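Local coordinates for uncharacterized protein (Acinetobacter baumannii, PDB 4L3U), which is of unknown function but folds into a five-helix, all-alpha domain belonging to a family that is itself uncharacterised, at residues A[88-93]-A[122-127]; A[79-84]-A[103-108]; A[31-36]-A[46-51]. One frame throughout, in Å; residues are numbered along the deposited sequence.

Overall arrangement
The chain is a single all-helical domain of five helices. Contact 3 comes first along the chain, fastening the loop after helix 14-27 to the start of helix 45-68. Contacts 1 and 2 then interleave: contact 2 pairs helix 74-86 with helix 95-112 near the middle, its centre about 4 Å from that of the chain, while contact 1 joins the loop between those two helices to helix 120-134. Contacts 1 and 3 lie further out. The centres of contacts 1 and 2 are about 13 Å apart, those of contacts 2 and 3 about 17 Å. L93 of contact 1 packs on L47 and L51 of contact 3, and T104 of contact 2 on H31 of contact 3, so contact 3 touches both of the others.

Contact 1 (A[88-93]-A[122-127]); sequences IDPDKL and NKWVYG
W124 reaches from helix 120-134 into the loop 88-93 and makes every contact between the two segments. Its indole nitrogen NE1 donates a hydrogen bond to I88 O, 2.9 Å long and bent moderately at the hydrogen (156°). The carbonyl oxygen lies 8° out of the ring plane, so the bond runs in the plane of the indole. With CG anti to the backbone N (chi1 -177°), the ring extends from the helix to this carbonyl. On the benzo side, I88 CG2 packs against W124 CZ2 at 3.7 Å, and L93 CD1 meets the ring edge near W124 CH2 at 4.1 Å. P90 comes over one face instead: its CB stands 4.3 Å from the centroid of the five-membered ring of W124, a CH-pi contact displaced toward the rim. The same P90 CB also approaches the helix backbone, 3.7 Å from W124 O, so the proline is set between indole and main chain.

Loop 88-93 is the connection between helices 74-86 and 95-112, which run as a helical hairpin; the tryptophan therefore attaches the last helix to the turn of that hairpin. R98 of helix 95-112 touches both P90 and W124, and its guanidinium reaches L93 O and V125 O through weak hydrogen bonds, one to each segment.

The packing is close where I88 and P90 meet the indole; L93 adds a lighter touch at the ring edge, and I88 and L93, both buried, also touch helix 45-68. It is much looser at the outer bend of the loop, where D89, D91 and K92 are exposed and take no part in gripping the indole. There the loop is held by its own backbone, K92 N bonding to D89 O at 3.2 Å, while D91 has a long, weak ion pair with K132 further along the helix.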
loop_
_atom_site.group_PDB
_atom_site.type_symbol
_atom_site.label_atom_id
_atom_site.label_comp_id
_atom_site.label_asym_id
_atom_site.label_seq_id
_atom_site.Cartn_x
_atom_site.Cartn_y
_atom_site.Cartn_z
ATOM N N ILE A 88 -9.363 -1.726 0.656
ATOM C CA ILE A 88 -9.172 -2.680 1.740
ATOM C C ILE A 88 -9.951 -2.234 2.977
ATOM O O ILE A 88 -9.663 -1.190 3.557
ATOM C CB ILE A 88 -7.680 -2.806 2.104
ATOM C CG1 ILE A 88 -6.843 -3.096 0.853
ATOM C CG2 ILE A 88 -7.476 -3.895 3.148
ATOM C CD1 ILE A 88 -5.346 -3.064 1.088
ATOM N N ASP A 89 -10.940 -3.032 3.367
ATOM C CA ASP A 89 -11.764 -2.751 4.539
ATOM C C ASP A 89 -10.970 -2.998 5.824
ATOM O O ASP A 89 -10.612 -4.139 6.112
ATOM C CB ASP A 89 -13.001 -3.653 4.503
ATOM C CG ASP A 89 -13.977 -3.357 5.622
ATOM O OD1 ASP A 89 -13.970 -2.221 6.137
ATOM O OD2 ASP A 89 -14.759 -4.263 5.978
ATOM N N PRO A 90 -10.689 -1.933 6.604
ATOM C CA PRO A 90 -9.876 -2.126 7.814
ATOM C C PRO A 90 -10.573 -2.948 8.899
ATOM O O PRO A 90 -9.914 -3.401 9.833
ATOM C CB PRO A 90 -9.625 -0.695 8.303
ATOM C CG PRO A 90 -10.748 0.096 7.757
ATOM C CD PRO A 90 -11.074 -0.520 6.430
ATOM N N ASP A 91 -11.880 -3.140 8.773
ATOM C CA ASP A 91 -12.634 -3.911 9.757
ATOM C C ASP A 91 -12.526 -5.427 9.539
ATOM O O ASP A 91 -13.134 -6.206 10.274
ATOM C CB ASP A 91 -14.102 -3.484 9.734
ATOM C CG ASP A 91 -14.282 -1.997 9.996
ATOM O OD1 ASP A 91 -13.449 -1.409 10.721
ATOM O OD2 ASP A 91 -15.259 -1.416 9.477
ATOM N N LYS A 92 -11.747 -5.836 8.542
ATOM C CA LYS A 92 -11.563 -7.253 8.220
ATOM C C LYS A 92 -10.193 -7.774 8.681
ATOM O O LYS A 92 -9.896 -8.965 8.541
ATOM C CB LYS A 92 -11.719 -7.479 6.708
ATOM C CG LYS A 92 -13.126 -7.239 6.159
ATOM C CD LYS A 92 -14.076 -8.377 6.492
ATOM N N LEU A 93 -9.367 -6.881 9.227
ATOM C CA LEU A 93 -8.004 -7.221 9.652
ATOM C C LEU A 93 -7.733 -6.896 11.127
ATOM O O LEU A 93 -8.326 -5.968 11.682
ATOM C CB LEU A 93 -6.986 -6.458 8.798
ATOM C CG LEU A 93 -7.051 -6.616 7.278
ATOM C CD1 LEU A 93 -6.072 -5.658 6.621
ATOM C CD2 LEU A 93 -6.758 -8.048 6.855
ATOM N N ASN A 122 -2.750 6.924 8.413
ATOM C CA ASN A 122 -3.090 6.858 9.829
ATOM C C ASN A 122 -4.597 6.783 10.047
ATOM O O ASN A 122 -5.068 6.068 10.933
ATOM C CB ASN A 122 -2.522 8.058 10.586
ATOM C CG ASN A 122 -1.060 7.880 10.961
ATOM O OD1 ASN A 122 -0.571 6.760 11.116
ATOM N ND2 ASN A 122 -0.356 8.993 11.112
ATOM N N LYS A 123 -5.350 7.526 9.240
ATOM C CA LYS A 123 -6.804 7.556 9.359
ATOM C C LYS A 123 -7.371 6.178 9.055
ATOM O O LYS A 123 -8.367 5.756 9.639
ATOM C CB LYS A 123 -7.400 8.598 8.408
ATOM C CG LYS A 123 -8.915 8.687 8.468
ATOM C CD LYS A 123 -9.435 9.911 7.740
ATOM C CE LYS A 123 -10.950 9.983 7.800
ATOM N NZ LYS A 123 -11.476 11.232 7.185
ATOM N N TRP A 124 -6.714 5.477 8.141
ATOM C CA TRP A 124 -7.125 4.138 7.756
ATOM C C TRP A 124 -6.865 3.155 8.899
ATOM O O TRP A 124 -7.729 2.347 9.240
ATOM C CB TRP A 124 -6.373 3.717 6.492
ATOM C CG TRP A 124 -6.769 2.374 5.954
ATOM C CD1 TRP A 124 -7.791 2.104 5.087
ATOM C CD2 TRP A 124 -6.148 1.113 6.239
ATOM N NE1 TRP A 124 -7.844 0.759 4.819
ATOM C CE2 TRP A 124 -6.844 0.129 5.514
ATOM C CE3 TRP A 124 -5.068 0.726 7.047
ATOM C CZ2 TRP A 124 -6.499 -1.221 5.567
ATOM C CZ3 TRP A 124 -4.727 -0.616 7.095
ATOM C CH2 TRP A 124 -5.440 -1.572 6.360
ATOM N N VAL A 125 -5.684 3.240 9.504
ATOM C CA VAL A 125 -5.299 2.316 10.570
ATOM C C VAL A 125 -6.104 2.519 11.856
ATOM O O VAL A 125 -6.595 1.553 12.437
ATOM C CB VAL A 125 -3.788 2.422 10.907
ATOM C CG1 VAL A 125 -3.433 1.520 12.082
ATOM C CG2 VAL A 125 -2.943 2.046 9.709
ATOM N N TYR A 126 -6.236 3.770 12.294
ATOM C CA TYR A 126 -6.818 4.074 13.605
ATOM C C TYR A 126 -8.210 4.704 13.545
ATOM O O TYR A 126 -8.832 4.935 14.580
ATOM C CB TYR A 126 -5.875 4.998 14.382
ATOM C CG TYR A 126 -4.451 4.494 14.426
ATOM C CD1 TYR A 126 -4.071 3.503 15.319
ATOM C CD2 TYR A 126 -3.490 4.997 13.562
ATOM C CE1 TYR A 126 -2.771 3.031 15.355
ATOM C CE2 TYR A 126 -2.188 4.534 13.593
ATOM C CZ TYR A 126 -1.835 3.551 14.492
ATOM O OH TYR A 126 -0.543 3.087 14.524
ATOM N N GLY A 127 -8.701 4.984 12.342
ATOM C CA GLY A 127 -9.994 5.624 12.192
ATOM C C GLY A 127 -11.116 4.801 12.785
ATOM O O GLY A 127 -11.650 5.139 13.838
#

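Contact 2 (A[79-84]-A[103-108]); sequences QVLANG and TTFESF
The backbone bond from N83 N to Q79 O, 2.8 Å, and the one from G84 N to V80 O wind the helical turn on which L81 and G84 meet F105; no hydrogen bond crosses between the segments, and the contact is wholly buried. The L81 and F105 side chains run antiparallel, side by side. With its CG anti to the backbone N (chi1 -171°), L81 brings CD1 to the edge of the F105 ring, 3.7 Å from F105 CD2, and the same L81 methyl lies 3.9 Å from F108 CB. One branch of one leucine thus touches two phenylalanines on successive turns.

Helices 74-86 and 95-112 are consecutive and form a helical hairpin; the axes of segments 79-84 and 103-108 lie at 162°, 11.2 Å apart at closest. The F105 side chain points into the gap, and the far end of its ring abuts main chain: F105 CZ is 3.9 Å from G84 C, and F105 CE2 is 3.9 Å from L81 O. Having no side chain, G84 presents bare backbone to the ring.

F108 CE2 sits 4.1 Å above the centre of one face of the F105 ring. Beyond the hairpin, F108 meets F26 edge-to-face and also touches the F62 ring, while T58 of helix 45-68 touches both F105 and F108. L121 of helix 120-134 also packs on F105.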
loop_
_atom_site.group_PDB
_atom_site.type_symbol
_atom_site.label_atom_id
_atom_site.label_comp_id
_atom_site.label_asym_id
_atom_site.label_seq_id
_atom_site.Cartn_x
_atom_site.Cartn_y
_atom_site.Cartn_z
ATOM N N GLN A 79 -3.598 10.296 -5.272
ATOM C CA GLN A 79 -4.915 9.732 -5.528
ATOM C C GLN A 79 -4.841 8.231 -5.778
ATOM O O GLN A 79 -5.701 7.483 -5.324
ATOM C CB GLN A 79 -5.584 10.422 -6.713
ATOM C CG GLN A 79 -6.920 9.808 -7.074
ATOM C CD GLN A 79 -7.716 10.660 -8.037
ATOM O OE1 GLN A 79 -7.648 11.889 -8.000
ATOM N NE2 GLN A 79 -8.477 10.013 -8.906
ATOM N N VAL A 80 -3.820 7.795 -6.508
ATOM C CA VAL A 80 -3.618 6.374 -6.762
ATOM C C VAL A 80 -3.376 5.650 -5.441
ATOM O O VAL A 80 -3.871 4.545 -5.223
ATOM C CB VAL A 80 -2.428 6.135 -7.713
ATOM C CG1 VAL A 80 -2.113 4.645 -7.837
ATOM C CG2 VAL A 80 -2.719 6.733 -9.080
ATOM N N LEU A 81 -2.608 6.283 -4.563
ATOM C CA LEU A 81 -2.349 5.735 -3.240
ATOM C C LEU A 81 -3.652 5.628 -2.443
ATOM O O LEU A 81 -3.972 4.568 -1.903
ATOM C CB LEU A 81 -1.350 6.619 -2.495
ATOM C CG LEU A 81 -0.809 6.078 -1.169
ATOM C CD1 LEU A 81 0.319 5.094 -1.417
ATOM C CD2 LEU A 81 -0.345 7.216 -0.277
ATOM N N ALA A 82 -4.402 6.729 -2.395
ATOM C CA ALA A 82 -5.640 6.815 -1.617
ATOM C C ALA A 82 -6.700 5.836 -2.112
ATOM O O ALA A 82 -7.410 5.217 -1.321
ATOM C CB ALA A 82 -6.185 8.244 -1.654
ATOM N N ASN A 83 -6.814 5.708 -3.427
ATOM C CA ASN A 83 -7.764 4.778 -4.011
ATOM C C ASN A 83 -7.341 3.338 -3.800
ATOM O O ASN A 83 -8.180 2.466 -3.638
ATOM C CB ASN A 83 -7.933 5.057 -5.501
ATOM C CG ASN A 83 -8.667 6.357 -5.768
ATOM O OD1 ASN A 83 -9.448 6.829 -4.940
ATOM N ND2 ASN A 83 -8.418 6.945 -6.931
ATOM N N GLY A 84 -6.039 3.089 -3.803
ATOM C CA GLY A 84 -5.527 1.747 -3.613
ATOM C C GLY A 84 -5.826 1.230 -2.219
ATOM O O GLY A 84 -6.223 0.077 -2.047
ATOM N N THR A 103 2.725 -0.138 6.488
ATOM C CA THR A 103 4.154 -0.199 6.218
ATOM C C THR A 103 4.398 -0.511 4.746
ATOM O O THR A 103 5.277 0.072 4.115
ATOM C CB THR A 103 4.830 -1.274 7.101
ATOM O OG1 THR A 103 4.743 -0.883 8.477
ATOM C CG2 THR A 103 6.298 -1.464 6.726
ATOM N N THR A 104 3.612 -1.438 4.209
ATOM C CA THR A 104 3.725 -1.833 2.808
ATOM C C THR A 104 3.424 -0.650 1.889
ATOM O O THR A 104 4.126 -0.426 0.906
ATOM C CB THR A 104 2.782 -3.021 2.491
ATOM O OG1 THR A 104 3.163 -4.156 3.277
ATOM C CG2 THR A 104 2.832 -3.400 1.013
ATOM N N PHE A 105 2.390 0.118 2.218
ATOM C CA PHE A 105 2.015 1.272 1.407
ATOM C C PHE A 105 2.985 2.434 1.584
ATOM O O PHE A 105 3.073 3.310 0.725
ATOM C CB PHE A 105 0.592 1.724 1.738
ATOM C CG PHE A 105 -0.457 1.119 0.848
ATOM C CD1 PHE A 105 -0.861 -0.193 1.024
ATOM C CD2 PHE A 105 -1.036 1.859 -0.172
ATOM C CE1 PHE A 105 -1.823 -0.755 0.202
ATOM C CE2 PHE A 105 -2.000 1.301 -0.996
ATOM C CZ PHE A 105 -2.392 -0.005 -0.809
ATOM N N GLU A 106 3.707 2.447 2.701
ATOM C CA GLU A 106 4.711 3.475 2.935
ATOM C C GLU A 106 5.839 3.296 1.936
ATOM O O GLU A 106 6.481 4.262 1.531
ATOM C CB GLU A 106 5.247 3.399 4.364
ATOM C CG GLU A 106 4.374 4.099 5.394
ATOM C CD GLU A 106 4.884 3.927 6.818
ATOM O OE1 GLU A 106 5.750 3.055 7.051
ATOM O OE2 GLU A 106 4.420 4.670 7.710
ATOM N N SER A 107 6.071 2.051 1.531
ATOM C CA SER A 107 7.112 1.749 0.558
ATOM C C SER A 107 6.789 2.402 -0.780
ATOM O O SER A 107 7.689 2.849 -1.485
ATOM C CB SER A 107 7.270 0.238 0.390
ATOM O OG SER A 107 7.632 -0.376 1.616
ATOM N N PHE A 108 5.503 2.462 -1.120
ATOM C CA PHE A 108 5.062 3.156 -2.329
ATOM C C PHE A 108 5.498 4.610 -2.283
ATOM O O PHE A 108 5.985 5.141 -3.274
ATOM C CB PHE A 108 3.537 3.109 -2.484
ATOM C CG PHE A 108 3.009 1.831 -3.085
ATOM C CD1 PHE A 108 3.575 1.291 -4.228
ATOM C CD2 PHE A 108 1.928 1.182 -2.512
ATOM C CE1 PHE A 108 3.081 0.119 -4.780
ATOM C CE2 PHE A 108 1.431 0.014 -3.056
ATOM C CZ PHE A 108 2.010 -0.518 -4.191
#

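Contact 3 (A[31-36]-A[46-51]); sequences HFAGDG and ALRMSL
R48 lies along F32 and A33, its side chain running from helix 45-68 out across the loop backbone. From CB the chain leaves with CG anti to the backbone N, which takes R48 CG to within 3.9 Å of F32 CB. CD comes next, beside F32 O, and a bend at chi3 (-65°) then lays the guanidinium across that carbonyl oxygen. F32 O is 3.2 Å from R48 CZ and sits above the centre of the guanidinium plane; NE and NH2 are also close to it, but the angles rule out hydrogen bonds. At the tip, R48 NH1 passes A33 CB at 4.0 Å and forms a salt bridge with D30, just before the loop segment. R48 NH2 donates to V42 O and to a water molecule lying in the guanidinium plane at its edge, 2.6 Å away; the same water takes a weak bond from G34 N.

One turn further along the helix, L51 places its CB over a face of the F32 ring, 4.1 Å from the centroid and displaced toward the rim, in a CH-pi contact. The ring reaches on into the interior, touching V55 and, on helix 95-112, V101. F32 and V42 are also joined by backbone hydrogen bonding.

Loop 31-36 is thus fixed to the first turns of helix 45-68 by an apolar contact of the buried F32 and L51 and by the partly exposed R48 with its charged and polar partners. Since in-plane N-H groups of R48 are spent on other partners, its attraction to F32 O is probably electrostatic, through the face of the cation.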
loop_
_atom_site.group_PDB
_atom_site.type_symbol
_atom_site.label_atom_id
_atom_site.label_comp_id
_atom_site.label_asym_id
_atom_site.label_seq_id
_atom_site.Cartn_x
_atom_site.Cartn_y
_atom_site.Cartn_z
ATOM N N HIS A 31 4.101 -9.427 0.765
ATOM C CA HIS A 31 4.327 -8.321 1.688
ATOM C C HIS A 31 3.869 -8.613 3.110
ATOM O O HIS A 31 3.876 -7.720 3.960
ATOM C CB HIS A 31 3.616 -7.076 1.174
ATOM C CG HIS A 31 4.073 -6.651 -0.181
ATOM N ND1 HIS A 31 3.438 -7.044 -1.339
ATOM C CD2 HIS A 31 5.118 -5.880 -0.568
ATOM C CE1 HIS A 31 4.063 -6.525 -2.379
ATOM N NE2 HIS A 31 5.087 -5.816 -1.937
ATOM N N PHE A 32 3.494 -9.859 3.373
ATOM C CA PHE A 32 2.856 -10.204 4.637
ATOM C C PHE A 32 3.402 -11.494 5.227
ATOM O O PHE A 32 2.660 -12.319 5.766
ATOM C CB PHE A 32 1.347 -10.285 4.425
ATOM C CG PHE A 32 0.761 -9.019 3.873
ATOM C CD1 PHE A 32 0.406 -7.985 4.723
ATOM C CD2 PHE A 32 0.609 -8.842 2.508
ATOM C CE1 PHE A 32 -0.112 -6.809 4.226
ATOM C CE2 PHE A 32 0.089 -7.669 2.007
ATOM C CZ PHE A 32 -0.272 -6.650 2.869
ATOM N N ALA A 33 4.716 -11.645 5.127
ATOM C CA ALA A 33 5.416 -12.763 5.734
ATOM C C ALA A 33 6.001 -12.325 7.065
ATOM O O ALA A 33 6.065 -11.132 7.358
ATOM C CB ALA A 33 6.512 -13.257 4.810
ATOM N N GLY A 34 6.414 -13.289 7.878
ATOM C CA GLY A 34 7.044 -12.978 9.146
ATOM C C GLY A 34 8.397 -12.328 8.933
ATOM O O GLY A 34 9.184 -12.791 8.108
ATOM N N ASP A 35 8.676 -11.258 9.672
ATOM C CA ASP A 35 9.921 -10.516 9.488
ATOM C C ASP A 35 11.050 -11.092 10.340
ATOM O O ASP A 35 12.142 -10.527 10.403
ATOM C CB ASP A 35 9.719 -9.030 9.813
ATOM C CG ASP A 35 9.454 -8.782 11.281
ATOM O OD1 ASP A 35 9.015 -9.719 11.977
ATOM O OD2 ASP A 35 9.679 -7.642 11.740
ATOM N N GLY A 36 10.775 -12.209 11.006
ATOM C CA GLY A 36 11.754 -12.839 11.871
ATOM C C GLY A 36 11.725 -12.228 13.255
ATOM O O GLY A 36 11.956 -12.913 14.251
ATOM N N ALA A 46 -5.743 -17.642 2.432
ATOM C CA ALA A 46 -6.697 -17.011 1.536
ATOM C C ALA A 46 -6.607 -15.506 1.717
ATOM O O ALA A 46 -6.610 -14.754 0.744
ATOM C CB ALA A 46 -8.102 -17.501 1.829
ATOM N N LEU A 47 -6.502 -15.076 2.970
ATOM C CA LEU A 47 -6.455 -13.655 3.284
ATOM C C LEU A 47 -5.146 -13.023 2.826
ATOM O O LEU A 47 -5.154 -11.937 2.255
ATOM C CB LEU A 47 -6.639 -13.427 4.782
ATOM C CG LEU A 47 -6.718 -11.962 5.217
ATOM C CD1 LEU A 47 -7.933 -11.276 4.617
ATOM C CD2 LEU A 47 -6.759 -11.875 6.727
ATOM N N ARG A 48 -4.025 -13.699 3.073
ATOM C CA ARG A 48 -2.725 -13.159 2.691
ATOM C C ARG A 48 -2.653 -12.950 1.189
ATOM O O ARG A 48 -2.193 -11.913 0.714
ATOM C CB ARG A 48 -1.584 -14.081 3.117
ATOM C CG ARG A 48 -0.211 -13.479 2.826
ATOM C CD ARG A 48 0.926 -14.456 3.032
ATOM N NE ARG A 48 1.067 -14.860 4.427
ATOM C CZ ARG A 48 2.173 -15.380 4.947
ATOM N NH1 ARG A 48 3.251 -15.553 4.194
ATOM N NH2 ARG A 48 2.208 -15.723 6.226
HETATM N N MSE A 49 -3.096 -13.954 0.445
HETATM C CA MSE A 49 -3.097 -13.887 -1.005
HETATM C C MSE A 49 -3.988 -12.749 -1.484
HETATM O O MSE A 49 -3.632 -12.001 -2.396
HETATM C CB MSE A 49 -3.614 -15.198 -1.569
HETATM C CG MSE A 49 -3.510 -15.307 -3.062
HETATM SE SE MSE A 49 -4.410 -16.919 -3.618
HETATM C CE MSE A 49 -3.372 -18.220 -2.587
ATOM N N SER A 50 -5.154 -12.635 -0.860
ATOM C CA SER A 50 -6.103 -11.574 -1.162
ATOM C C SER A 50 -5.467 -10.199 -0.934
ATOM O O SER A 50 -5.744 -9.247 -1.665
ATOM C CB SER A 50 -7.347 -11.740 -0.285
ATOM O OG SER A 50 -8.363 -10.827 -0.642
ATOM N N LEU A 51 -4.608 -10.109 0.080
ATOM C CA LEU A 51 -3.941 -8.855 0.432
ATOM C C LEU A 51 -2.814 -8.502 -0.530
ATOM O O LEU A 51 -2.686 -7.353 -0.947
ATOM C CB LEU A 51 -3.384 -8.934 1.850
ATOM C CG LEU A 51 -4.421 -8.860 2.968
ATOM C CD1 LEU A 51 -3.810 -9.255 4.302
ATOM C CD2 LEU A 51 -4.990 -7.459 3.041
HETATM O O HOH W 1 4.381 -16.105 7.624
#